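PDB 4UMG: protein LIN-41 from Caenorhabditis elegans, which controls the onset of developmental plasticity as a TRIM-NHL protein and carries the filamin domain seen in this crystal. Local coordinates for residues Leu99-Ser104 with Met127-Gly132; Ser10-Asp15 with Cys123-Asp128; Ala75-Pro80 with Val85-Thr90; Ile28-Arg33 with Leu111-Lys116. All coordinates share one frame; numbering follows the deposited sequence.

Interaction 1. Residues Leu99-Ser104 with Met127-Gly132; sequences LSYYPS and MDIRRG
Tyr101 reaches across to Met127 and Ile129 and meets them with the far end of its ring, inside the immunoglobulin-like beta sandwich of the filamin repeat. The contact buries 190 Å², and all four touching residues are buried. At its root, Tyr101 CB lies 3.8 Å from Glu86 O, in the irregular part of strand 84-91. The first torsion sets CG between the backbone N and the carbonyl carbon (chi1 75°), which carries the ring off strand 96-101 toward strand 118-130. Along the ring, CE1 packs against Ile28 CD1 as well as the methyl of Met127. CZ comes closer to that methyl, at 3.6 Å from Met127 CE. The outermost atom, Tyr101 OH, touches both partners, standing 3.4 Å from Met127 CE and 3.5 Å from Ile129 CD1.

The two neighbours address the ring differently. Ile129 CD1 sits at its edge, near the ring plane, whereas Met127 comes in obliquely. Its sulfur makes a Met-aromatic contact, with SD 5.0 Å from the Tyr101 ring centroid and 52° off the ring normal. The extended second torsion of Met127 carries SD to the phenol end, and the bend at chi3 (-63°) then turns CE onto Tyr101 CZ and OH. Cut back to an alanine, Tyr101 would probably leave a gap between the layers, with Met127 SD and CE and Ile129 CD1 losing the ring end they pack on.

Beyond the tyrosine, Pro103 and Ile129 cross at about a right angle, both also touching Tyr109. Here the packing is tight: Pro103 CG presses on Ile129 CD1 at 3.5 Å, slightly inside usual carbon-carbon contact.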
loop_
_atom_site.group_PDB
_atom_site.type_symbol
_atom_site.label_atom_id
_atom_site.label_comp_id
_atom_site.label_asym_id
_atom_site.label_seq_id
_atom_site.Cartn_x
_atom_site.Cartn_y
_atom_site.Cartn_z
ATOM N N LEU A 99 -1.371 -5.427 1.999
ATOM C CA LEU A 99 -0.542 -4.620 2.871
ATOM C C LEU A 99 -1.316 -4.400 4.154
ATOM O O LEU A 99 -2.461 -3.960 4.098
ATOM C CB LEU A 99 -0.266 -3.267 2.228
ATOM C CG LEU A 99 0.481 -3.292 0.888
ATOM C CD1 LEU A 99 0.788 -1.877 0.447
ATOM C CD2 LEU A 99 1.798 -4.046 0.984
ATOM N N SER A 100 -0.752 -4.807 5.283
ATOM C CA SER A 100 -1.444 -4.686 6.558
ATOM C C SER A 100 -0.697 -3.792 7.510
ATOM O O SER A 100 0.529 -3.850 7.583
ATOM C CB SER A 100 -1.649 -6.065 7.197
ATOM O OG SER A 100 -2.620 -6.772 6.450
ATOM N N TYR A 101 -1.427 -2.914 8.207
ATOM C CA TYR A 101 -0.821 -2.034 9.184
ATOM C C TYR A 101 -1.784 -1.730 10.328
ATOM O O TYR A 101 -2.993 -1.920 10.196
ATOM C CB TYR A 101 -0.271 -0.747 8.517
ATOM C CG TYR A 101 -1.356 0.229 8.127
ATOM C CD1 TYR A 101 -2.084 0.061 6.947
ATOM C CD2 TYR A 101 -1.619 1.356 8.902
ATOM C CE1 TYR A 101 -3.064 0.979 6.566
ATOM C CE2 TYR A 101 -2.646 2.234 8.574
ATOM C CZ TYR A 101 -3.362 2.047 7.399
ATOM O OH TYR A 101 -4.356 2.919 7.044
ATOM N N TYR A 102 -1.253 -1.246 11.451
ATOM C CA TYR A 102 -2.072 -0.956 12.645
ATOM C C TYR A 102 -1.893 0.509 13.022
ATOM O O TYR A 102 -0.834 0.879 13.544
ATOM C CB TYR A 102 -1.620 -1.849 13.780
ATOM C CG TYR A 102 -2.454 -1.734 15.031
ATOM C CD1 TYR A 102 -3.591 -2.518 15.209
ATOM C CD2 TYR A 102 -2.060 -0.908 16.081
ATOM C CE1 TYR A 102 -4.337 -2.449 16.382
ATOM C CE2 TYR A 102 -2.770 -0.877 17.285
ATOM C CZ TYR A 102 -3.903 -1.662 17.431
ATOM O OH TYR A 102 -4.644 -1.620 18.587
ATOM N N PRO A 103 -2.884 1.371 12.688
ATOM C CA PRO A 103 -2.756 2.797 13.013
ATOM C C PRO A 103 -3.130 3.040 14.471
ATOM O O PRO A 103 -4.308 2.942 14.811
ATOM C CB PRO A 103 -3.711 3.475 12.038
ATOM C CG PRO A 103 -4.732 2.421 11.702
ATOM C CD PRO A 103 -4.173 1.073 12.030
ATOM N N SER A 104 -2.133 3.342 15.326
ATOM C CA SER A 104 -2.390 3.500 16.775
ATOM C C SER A 104 -3.010 4.843 17.147
ATOM O O SER A 104 -3.642 4.969 18.196
ATOM C CB SER A 104 -1.108 3.265 17.569
ATOM O OG SER A 104 -0.228 4.376 17.500
ATOM N N MET A 127 -3.890 8.879 3.956
ATOM C CA MET A 127 -4.938 8.034 4.530
ATOM C C MET A 127 -5.381 8.721 5.798
ATOM O O MET A 127 -4.546 9.096 6.613
ATOM C CB MET A 127 -4.484 6.601 4.813
ATOM C CG MET A 127 -3.796 5.938 3.624
ATOM S SD MET A 127 -3.191 4.274 3.977
ATOM C CE MET A 127 -1.969 4.584 5.259
ATOM N N ASP A 128 -6.702 8.941 5.934
ATOM C CA ASP A 128 -7.262 9.622 7.093
ATOM C C ASP A 128 -7.771 8.594 8.066
ATOM O O ASP A 128 -8.716 7.869 7.757
ATOM C CB ASP A 128 -8.371 10.586 6.665
ATOM C CG ASP A 128 -7.806 11.756 5.891
ATOM O OD1 ASP A 128 -6.884 12.412 6.408
ATOM O OD2 ASP A 128 -8.219 11.955 4.730
ATOM N N ILE A 129 -7.130 8.519 9.236
ATOM C CA ILE A 129 -7.529 7.575 10.301
ATOM C C ILE A 129 -8.361 8.328 11.333
ATOM O O ILE A 129 -7.910 9.326 11.911
ATOM C CB ILE A 129 -6.281 6.906 10.933
ATOM C CG1 ILE A 129 -5.511 6.056 9.879
ATOM C CG2 ILE A 129 -6.577 6.135 12.247
ATOM C CD1 ILE A 129 -6.008 4.826 9.503
ATOM N N ARG A 130 -9.559 7.807 11.593
ATOM C CA ARG A 130 -10.499 8.410 12.531
ATOM C C ARG A 130 -10.705 7.492 13.752
ATOM O O ARG A 130 -10.482 6.285 13.655
ATOM C CB ARG A 130 -11.837 8.704 11.801
ATOM C CG ARG A 130 -12.804 7.514 11.721
ATOM C CD ARG A 130 -14.033 7.764 10.869
ATOM N NE ARG A 130 -13.808 7.363 9.480
ATOM C CZ ARG A 130 -14.164 6.190 8.965
ATOM N NH1 ARG A 130 -14.790 5.292 9.713
ATOM N NH2 ARG A 130 -13.908 5.913 7.694
ATOM N N ARG A 131 -11.165 8.055 14.883
ATOM C CA ARG A 131 -11.428 7.249 16.084
ATOM C C ARG A 131 -12.682 6.367 15.911
ATOM O O ARG A 131 -12.785 5.327 16.564
ATOM C CB ARG A 131 -11.463 8.140 17.351
ATOM C CG ARG A 131 -12.793 8.232 18.099
ATOM C CD ARG A 131 -12.760 9.260 19.215
ATOM N NE ARG A 131 -12.912 10.624 18.706
ATOM C CZ ARG A 131 -11.919 11.499 18.578
ATOM N NH1 ARG A 131 -10.684 11.170 18.936
ATOM N NH2 ARG A 131 -12.155 12.713 18.101
ATOM N N GLY A 132 -13.582 6.795 15.011
ATOM C CA GLY A 132 -14.864 6.186 14.654
ATOM C C GLY A 132 -15.116 4.755 15.081
ATOM O O GLY A 132 -14.938 3.828 14.292
#

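Interaction 2. Residues Ser10-Asp15 with Cys123-Asp128; sequences SSIVGD and CPTTMD
Ile12 sends its terminal methyl toward Cys123, and this one group carries the contact between 10-15 and 123-128. The closer part is Ile12 CD1 against the sulfur, 3.9 Å from Cys123 SG, an ordinary van der Waals separation. Ile12 CG1 lies anti to the carbonyl carbon, and the extended second torsion (159°) carries CD1 onward to the sulfur.

The looser part is Thr125. Its methyl CG2 is 4.4 Å from Ile12 CD1 and, within its own segment, 4.4 Å from Cys123 SG; the three atoms form a triangle whose shortest side is Ile12 CD1 to Cys123 SG. Only 71 Å² is buried in all, and each of the three residues stays partly exposed, which marks a contact near the surface. Beyond it, Val13, Gly14 and Asp15 are exposed, as is Pro124, which follows a cis peptide bond. On its inner side Ile12 also packs on Ile28 and Ile113, while Phe17 touches both Ile12 and Thr125.

Backbone bonds place the two segments in different layers. Ser11 and Val13 pair with Gln31 and Tyr29, whereas Thr125 and Met127 pair with Leu111 and Tyr109. After 11-12, antiparallel to 26-31, the chain crosses over and 19-21 runs parallel to 118-130, a first strand split between the two sheets, as in many immunoglobulin-like sandwiches and consistent with a filamin repeat.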
loop_
_atom_site.group_PDB
_atom_site.type_symbol
_atom_site.label_atom_id
_atom_site.label_comp_id
_atom_site.label_asym_id
_atom_site.label_seq_id
_atom_site.Cartn_x
_atom_site.Cartn_y
_atom_site.Cartn_z
ATOM N N SER A 10 1.047 -0.739 -11.913
ATOM C CA SER A 10 0.616 -1.290 -10.616
ATOM C C SER A 10 -0.206 -0.247 -9.860
ATOM O O SER A 10 0.065 0.952 -9.967
ATOM C CB SER A 10 1.814 -1.770 -9.802
ATOM O OG SER A 10 2.449 -2.790 -10.558
ATOM N N SER A 11 -1.236 -0.681 -9.127
ATOM C CA SER A 11 -2.098 0.275 -8.441
ATOM C C SER A 11 -2.759 -0.302 -7.216
ATOM O O SER A 11 -2.906 -1.518 -7.106
ATOM C CB SER A 11 -3.209 0.734 -9.388
ATOM O OG SER A 11 -3.947 -0.385 -9.849
ATOM N N ILE A 12 -3.283 0.577 -6.365
ATOM C CA ILE A 12 -4.066 0.157 -5.195
ATOM C C ILE A 12 -5.469 -0.187 -5.713
ATOM O O ILE A 12 -6.001 0.522 -6.578
ATOM C CB ILE A 12 -4.104 1.274 -4.119
ATOM C CG1 ILE A 12 -2.686 1.633 -3.604
ATOM C CG2 ILE A 12 -5.073 0.915 -2.973
ATOM C CD1 ILE A 12 -2.560 3.037 -2.933
ATOM N N VAL A 13 -6.051 -1.271 -5.190
ATOM C CA VAL A 13 -7.394 -1.742 -5.552
ATOM C C VAL A 13 -8.433 -0.937 -4.747
ATOM O O VAL A 13 -8.504 -1.065 -3.522
ATOM C CB VAL A 13 -7.534 -3.272 -5.329
ATOM C CG1 VAL A 13 -8.948 -3.769 -5.661
ATOM C CG2 VAL A 13 -6.498 -4.042 -6.138
ATOM N N GLY A 14 -9.199 -0.103 -5.442
ATOM C CA GLY A 14 -10.257 0.714 -4.849
ATOM C C GLY A 14 -9.763 1.932 -4.090
ATOM O O GLY A 14 -8.559 2.226 -4.073
ATOM N N ASP A 15 -10.703 2.672 -3.485
ATOM C CA ASP A 15 -10.376 3.866 -2.701
ATOM C C ASP A 15 -10.676 3.691 -1.205
ATOM O O ASP A 15 -10.614 4.668 -0.457
ATOM C CB ASP A 15 -11.055 5.125 -3.280
ATOM C CG ASP A 15 -10.528 5.554 -4.632
ATOM O OD1 ASP A 15 -9.473 6.226 -4.671
ATOM O OD2 ASP A 15 -11.194 5.260 -5.648
ATOM N N CYS A 123 0.752 6.941 -5.879
ATOM C CA CYS A 123 1.579 7.093 -4.657
ATOM C C CYS A 123 2.660 8.180 -4.786
ATOM O O CYS A 123 3.132 8.420 -5.903
ATOM C CB CYS A 123 2.186 5.759 -4.236
ATOM S SG CYS A 123 0.986 4.596 -3.562
ATOM N N PRO A 124 3.052 8.868 -3.687
ATOM C CA PRO A 124 2.560 8.704 -2.298
ATOM C C PRO A 124 1.195 9.336 -2.124
ATOM O O PRO A 124 0.800 10.213 -2.919
ATOM C CB PRO A 124 3.586 9.460 -1.462
ATOM C CG PRO A 124 4.113 10.549 -2.411
ATOM C CD PRO A 124 4.098 9.908 -3.774
ATOM N N THR A 125 0.488 8.910 -1.086
ATOM C CA THR A 125 -0.847 9.400 -0.856
ATOM C C THR A 125 -1.176 9.479 0.659
ATOM O O THR A 125 -0.409 8.994 1.490
ATOM C CB THR A 125 -1.826 8.497 -1.630
ATOM O OG1 THR A 125 -3.133 9.041 -1.500
ATOM C CG2 THR A 125 -1.775 7.027 -1.157
ATOM N N THR A 126 -2.318 10.095 0.978
ATOM C CA THR A 126 -2.807 10.306 2.329
ATOM C C THR A 126 -3.844 9.268 2.661
ATOM O O THR A 126 -4.593 8.843 1.776
ATOM C CB THR A 126 -3.370 11.754 2.429
ATOM O OG1 THR A 126 -2.277 12.692 2.348
ATOM C CG2 THR A 126 -4.198 12.029 3.694
ATOM N N MET A 127 -3.890 8.879 3.956
ATOM C CA MET A 127 -4.938 8.034 4.530
ATOM C C MET A 127 -5.381 8.721 5.798
ATOM O O MET A 127 -4.546 9.096 6.613
ATOM C CB MET A 127 -4.484 6.601 4.813
ATOM C CG MET A 127 -3.796 5.938 3.624
ATOM S SD MET A 127 -3.191 4.274 3.977
ATOM C CE MET A 127 -1.969 4.584 5.259
ATOM N N ASP A 128 -6.702 8.941 5.934
ATOM C CA ASP A 128 -7.262 9.622 7.093
ATOM C C ASP A 128 -7.771 8.594 8.066
ATOM O O ASP A 128 -8.716 7.869 7.757
ATOM C CB ASP A 128 -8.371 10.586 6.665
ATOM C CG ASP A 128 -7.806 11.756 5.891
ATOM O OD1 ASP A 128 -6.884 12.412 6.408
ATOM O OD2 ASP A 128 -8.219 11.955 4.730
#

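Interaction 3. Residues Ala75-Pro80 with Val85-Thr90; sequences AFVISP and VEVTMT
The peptide groups of Val77 and Val85 are the flat groups that meet here, for the one aromatic ring, that of Phe76, leads away from 85-90 and packs on Asn112. Val85 N donates to Val77 O over 2.9 Å. The bond is somewhat bent, with an N-H...O angle of 150° and the donor tilted 27° from the carbonyl plane. The return bond passes through a water, which accepts from Val77 N at 3.0 Å and donates to Val85 O.

Apolar side chains fill the seam beside this polar pair. Val77 and Val87 cross at about a right angle, their CG2 methyls 3.6 Å apart. In both valines CG2 lies anti to the carbonyl carbon, which turns these two methyls toward each other. Val77 CG1 rests on Val85 CB at 3.9 Å, and Val85 CG2 reaches Ser79 CB at 3.8 Å. At the other end, Met89 folds at its last torsion to bring CE within 4.0 Å of Ala75 CB. Val77 also touches Leu111 and Tyr101, continuing the hydrophobic interior.

The segments form a beta hairpin and run 156° apart. With one direct backbone bond and one relayed by water, cohesion here probably rests largely on the apolar contacts, while the water gives Val77 N and Val85 O a partner.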
loop_
_atom_site.group_PDB
_atom_site.type_symbol
_atom_site.label_atom_id
_atom_site.label_comp_id
_atom_site.label_asym_id
_atom_site.label_seq_id
_atom_site.Cartn_x
_atom_site.Cartn_y
_atom_site.Cartn_z
ATOM N N ALA A 75 6.828 -1.060 0.713
ATOM C CA ALA A 75 5.669 -0.265 1.106
ATOM C C ALA A 75 5.946 0.324 2.479
ATOM O O ALA A 75 6.443 -0.385 3.363
ATOM C CB ALA A 75 4.420 -1.130 1.149
ATOM N N PHE A 76 5.701 1.618 2.642
ATOM C CA PHE A 76 5.830 2.185 3.969
ATOM C C PHE A 76 4.652 3.066 4.310
ATOM O O PHE A 76 4.002 3.628 3.435
ATOM C CB PHE A 76 7.146 2.875 4.249
ATOM C CG PHE A 76 7.401 3.984 3.305
ATOM C CD1 PHE A 76 6.878 5.253 3.545
ATOM C CD2 PHE A 76 8.257 3.807 2.228
ATOM C CE1 PHE A 76 7.145 6.300 2.670
ATOM C CE2 PHE A 76 8.571 4.865 1.394
ATOM C CZ PHE A 76 8.006 6.098 1.612
ATOM N N VAL A 77 4.405 3.202 5.604
ATOM C CA VAL A 77 3.334 3.989 6.164
ATOM C C VAL A 77 3.959 4.808 7.270
ATOM O O VAL A 77 4.757 4.273 8.060
ATOM C CB VAL A 77 2.186 3.115 6.693
ATOM C CG1 VAL A 77 1.203 3.915 7.559
ATOM C CG2 VAL A 77 1.450 2.426 5.549
ATOM N N ILE A 78 3.702 6.118 7.232
ATOM C CA ILE A 78 4.193 7.070 8.225
ATOM C C ILE A 78 2.998 7.596 8.952
ATOM O O ILE A 78 2.019 8.010 8.322
ATOM C CB ILE A 78 4.961 8.228 7.577
ATOM C CG1 ILE A 78 5.966 7.688 6.544
ATOM C CG2 ILE A 78 5.625 9.075 8.649
ATOM C CD1 ILE A 78 6.998 6.514 7.130
ATOM N N SER A 79 3.076 7.633 10.292
ATOM C CA SER A 79 1.968 8.107 11.074
ATOM C C SER A 79 1.960 9.664 11.088
ATOM O O SER A 79 2.907 10.271 10.566
ATOM C CB SER A 79 2.062 7.499 12.482
ATOM O OG SER A 79 3.045 8.213 13.203
ATOM N N PRO A 80 0.902 10.316 11.659
ATOM C CA PRO A 80 0.835 11.785 11.672
ATOM C C PRO A 80 1.943 12.507 12.450
ATOM O O PRO A 80 2.133 13.711 12.249
ATOM C CB PRO A 80 -0.545 12.072 12.297
ATOM C CG PRO A 80 -1.295 10.813 12.177
ATOM C CD PRO A 80 -0.298 9.726 12.284
ATOM N N VAL A 85 5.455 3.020 10.601
ATOM C CA VAL A 85 4.472 2.045 11.079
ATOM C C VAL A 85 4.858 0.784 10.365
ATOM O O VAL A 85 5.115 0.811 9.161
ATOM C CB VAL A 85 3.038 2.569 10.714
ATOM C CG1 VAL A 85 1.947 1.570 11.032
ATOM C CG2 VAL A 85 2.761 3.915 11.412
ATOM N N GLU A 86 4.867 -0.353 11.081
ATOM C CA GLU A 86 5.264 -1.606 10.442
ATOM C C GLU A 86 4.206 -2.058 9.425
ATOM O O GLU A 86 3.029 -2.171 9.767
ATOM C CB GLU A 86 5.489 -2.690 11.512
ATOM C CG GLU A 86 5.977 -4.030 10.969
ATOM C CD GLU A 86 7.407 -4.123 10.455
ATOM O OE1 GLU A 86 8.254 -3.284 10.839
ATOM O OE2 GLU A 86 7.688 -5.085 9.708
ATOM N N VAL A 87 4.631 -2.286 8.184
ATOM C CA VAL A 87 3.702 -2.769 7.133
ATOM C C VAL A 87 4.022 -4.226 6.825
ATOM O O VAL A 87 5.153 -4.540 6.493
ATOM C CB VAL A 87 3.791 -1.895 5.844
ATOM C CG1 VAL A 87 2.845 -2.410 4.756
ATOM C CG2 VAL A 87 3.486 -0.432 6.170
ATOM N N THR A 88 3.025 -5.115 6.902
ATOM C CA THR A 88 3.257 -6.512 6.572
ATOM C C THR A 88 2.751 -6.737 5.157
ATOM O O THR A 88 1.634 -6.320 4.839
ATOM C CB THR A 88 2.512 -7.377 7.598
ATOM O OG1 THR A 88 3.122 -7.184 8.878
ATOM C CG2 THR A 88 2.513 -8.871 7.224
ATOM N N MET A 89 3.569 -7.373 4.295
ATOM C CA MET A 89 3.139 -7.658 2.941
ATOM C C MET A 89 3.063 -9.163 2.727
ATOM O O MET A 89 4.012 -9.902 2.998
ATOM C CB MET A 89 3.912 -6.897 1.869
ATOM C CG MET A 89 5.302 -7.351 1.552
ATOM S SD MET A 89 5.734 -6.543 -0.021
ATOM C CE MET A 89 5.760 -4.810 0.514
ATOM N N THR A 90 1.859 -9.597 2.404
ATOM C CA THR A 90 1.519 -11.001 2.172
ATOM C C THR A 90 1.271 -11.180 0.687
ATOM O O THR A 90 0.332 -10.556 0.174
ATOM C CB THR A 90 0.260 -11.347 2.995
ATOM O OG1 THR A 90 0.456 -10.943 4.344
ATOM C CG2 THR A 90 -0.100 -12.836 2.933
HETATM O O HOH W 1 6.493 1.575 7.046
#

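Interaction 4. Residues Ile28-Arg33 with Leu111-Lys116; sequences IYVQLR and LNILVK
Val30 slides past Ile113 in the opposite direction, bringing its CG2 methyl to 3.6 Å from Ile113 CD1, the closest approach between the segments. Val30 CG2 stands anti to its carbonyl carbon (chi1 179° for CG1), while the Ile113 chain is extended at its second torsion so that CD1 reaches across. Toward one end Ile28 and Leu111 meet tip to tip, with Ile28 CD1 4.0 Å from Leu111 CD2. Toward the other, Leu32 and Val115 cross at a slant, Leu32 CD2 lying 3.8 Å from Val115 CG2.

Only methyl carbons make these approaches, and all six residues are buried. CA separations of 10.4 Å for Ile28-Leu111, 8.9 Å for Val30-Ile113 and 8.7 Å for Leu32-Val115 are too wide for backbone pairing, and they narrow along the segments. The strands run in nearly the same direction, 17° apart. Each bonds within its own layer: Ile28 and Val30 pair with Leu99 and Val97, while Asn112 pairs with Phe76.

Two facing strands, joined by three pairs of aliphatic side chains meeting methyl to methyl, contribute the central part of the hydrophobic core, as expected of the immunoglobulin-like beta sandwich of filamin repeats.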
loop_
_atom_site.group_PDB
_atom_site.type_symbol
_atom_site.label_atom_id
_atom_site.label_comp_id
_atom_site.label_asym_id
_atom_site.label_seq_id
_atom_site.Cartn_x
_atom_site.Cartn_y
_atom_site.Cartn_z
ATOM N N ILE A 28 -4.783 -3.074 2.831
ATOM C CA ILE A 28 -4.877 -2.384 1.543
ATOM C C ILE A 28 -4.418 -3.402 0.510
ATOM O O ILE A 28 -3.406 -4.071 0.730
ATOM C CB ILE A 28 -4.007 -1.100 1.501
ATOM C CG1 ILE A 28 -4.383 -0.113 2.640
ATOM C CG2 ILE A 28 -4.089 -0.413 0.112
ATOM C CD1 ILE A 28 -3.264 0.969 2.843
ATOM N N TYR A 29 -5.147 -3.526 -0.612
ATOM C CA TYR A 29 -4.774 -4.482 -1.650
ATOM C C TYR A 29 -4.170 -3.751 -2.822
ATOM O O TYR A 29 -4.684 -2.707 -3.208
ATOM C CB TYR A 29 -5.986 -5.302 -2.101
ATOM C CG TYR A 29 -6.471 -6.239 -1.026
ATOM C CD1 TYR A 29 -5.815 -7.440 -0.775
ATOM C CD2 TYR A 29 -7.547 -5.900 -0.212
ATOM C CE1 TYR A 29 -6.273 -8.323 0.196
ATOM C CE2 TYR A 29 -7.990 -6.759 0.792
ATOM C CZ TYR A 29 -7.343 -7.966 0.998
ATOM O OH TYR A 29 -7.780 -8.836 1.969
ATOM N N VAL A 30 -3.030 -4.258 -3.329
ATOM C CA VAL A 30 -2.276 -3.682 -4.453
ATOM C C VAL A 30 -2.210 -4.688 -5.612
ATOM O O VAL A 30 -1.917 -5.865 -5.406
ATOM C CB VAL A 30 -0.872 -3.203 -4.000
ATOM C CG1 VAL A 30 -0.064 -2.627 -5.162
ATOM C CG2 VAL A 30 -0.981 -2.179 -2.871
ATOM N N GLN A 31 -2.558 -4.234 -6.816
ATOM C CA GLN A 31 -2.555 -5.095 -7.982
ATOM C C GLN A 31 -1.262 -4.827 -8.724
ATOM O O GLN A 31 -1.052 -3.701 -9.168
ATOM C CB GLN A 31 -3.763 -4.726 -8.856
ATOM C CG GLN A 31 -3.995 -5.632 -10.044
ATOM C CD GLN A 31 -4.365 -7.029 -9.653
ATOM O OE1 GLN A 31 -3.498 -7.900 -9.508
ATOM N NE2 GLN A 31 -5.664 -7.300 -9.588
ATOM N N LEU A 32 -0.381 -5.832 -8.808
ATOM C CA LEU A 32 0.885 -5.698 -9.522
ATOM C C LEU A 32 0.694 -6.179 -10.950
ATOM O O LEU A 32 0.113 -7.247 -11.197
ATOM C CB LEU A 32 1.997 -6.509 -8.854
ATOM C CG LEU A 32 2.331 -6.170 -7.377
ATOM C CD1 LEU A 32 3.331 -7.138 -6.825
ATOM C CD2 LEU A 32 2.897 -4.744 -7.221
ATOM N N ARG A 33 1.139 -5.373 -11.884
ATOM C CA ARG A 33 1.066 -5.685 -13.309
ATOM C C ARG A 33 2.424 -5.463 -13.918
ATOM O O ARG A 33 3.146 -4.563 -13.446
ATOM C CB ARG A 33 0.053 -4.763 -14.042
ATOM C CG ARG A 33 -1.415 -5.013 -13.583
ATOM C CD ARG A 33 -2.394 -4.155 -14.378
ATOM N NE ARG A 33 -3.768 -4.256 -13.870
ATOM C CZ ARG A 33 -4.704 -5.046 -14.393
ATOM N NH1 ARG A 33 -4.425 -5.820 -15.433
ATOM N NH2 ARG A 33 -5.919 -5.089 -13.861
ATOM N N LEU A 111 1.191 7.119 2.860
ATOM C CA LEU A 111 1.447 5.803 2.298
ATOM C C LEU A 111 2.261 5.967 1.049
ATOM O O LEU A 111 1.949 6.836 0.222
ATOM C CB LEU A 111 0.109 5.161 1.901
ATOM C CG LEU A 111 0.163 3.853 1.088
ATOM C CD1 LEU A 111 0.781 2.692 1.894
ATOM C CD2 LEU A 111 -1.211 3.477 0.572
ATOM N N ASN A 112 3.282 5.143 0.897
ATOM C CA ASN A 112 4.025 5.096 -0.377
ATOM C C ASN A 112 4.325 3.636 -0.717
ATOM O O ASN A 112 4.675 2.873 0.168
ATOM C CB ASN A 112 5.295 5.990 -0.389
ATOM C CG ASN A 112 5.713 6.405 -1.803
ATOM O OD1 ASN A 112 5.117 5.967 -2.778
ATOM N ND2 ASN A 112 6.725 7.284 -1.959
ATOM N N ILE A 113 4.135 3.225 -1.993
ATOM C CA ILE A 113 4.431 1.857 -2.406
ATOM C C ILE A 113 5.310 1.995 -3.641
ATOM O O ILE A 113 4.936 2.703 -4.570
ATOM C CB ILE A 113 3.152 1.056 -2.714
ATOM C CG1 ILE A 113 2.162 1.086 -1.516
ATOM C CG2 ILE A 113 3.501 -0.400 -3.120
ATOM C CD1 ILE A 113 0.660 0.946 -1.977
ATOM N N LEU A 114 6.515 1.391 -3.589
ATOM C CA LEU A 114 7.536 1.469 -4.616
ATOM C C LEU A 114 7.749 0.132 -5.270
ATOM O O LEU A 114 7.933 -0.871 -4.585
ATOM C CB LEU A 114 8.887 1.924 -4.027
ATOM C CG LEU A 114 8.964 3.142 -3.099
ATOM C CD1 LEU A 114 10.426 3.437 -2.763
ATOM C CD2 LEU A 114 8.362 4.375 -3.702
ATOM N N VAL A 115 7.723 0.117 -6.602
ATOM C CA VAL A 115 7.996 -1.094 -7.363
ATOM C C VAL A 115 9.300 -0.786 -8.093
ATOM O O VAL A 115 9.369 0.203 -8.832
ATOM C CB VAL A 115 6.834 -1.474 -8.337
ATOM C CG1 VAL A 115 7.330 -2.367 -9.466
ATOM C CG2 VAL A 115 5.708 -2.162 -7.575
ATOM N N LYS A 116 10.360 -1.559 -7.779
ATOM C CA LYS A 116 11.717 -1.395 -8.352
ATOM C C LYS A 116 12.245 0.026 -8.091
ATOM O O LYS A 116 12.907 0.634 -8.942
ATOM C CB LYS A 116 11.769 -1.753 -9.834
ATOM C CG LYS A 116 11.428 -3.208 -10.130
ATOM C CD LYS A 116 11.359 -3.400 -11.640
ATOM C CE LYS A 116 10.981 -4.813 -11.998
ATOM N NZ LYS A 116 10.646 -4.931 -13.441
#

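All four contacts lie in one small filamin domain. Interaction 4 sits nearest its middle, about 5 Å from the chain centre, and interaction 1 lies toward one end, the two centres about 18 Å apart; their segments alternate along the chain (28-33, 99-104, 111-116, 127-132). The centre of interaction 2 is about 9 Å from that of interaction 4, and it shares strand 118-130 with interaction 1. Interaction 3 closes the short 73-78/84-91 hairpin, nested in sequence inside interactions 2 and 4, and precedes interaction 1. Met127 SD and Ile113 CD1 touch Ile28 and Leu99 respectively, linking interactions 1 and 4. Strands from both ends of the chain thus surround a shared, largely apolar interior, with interaction 2 at its margin.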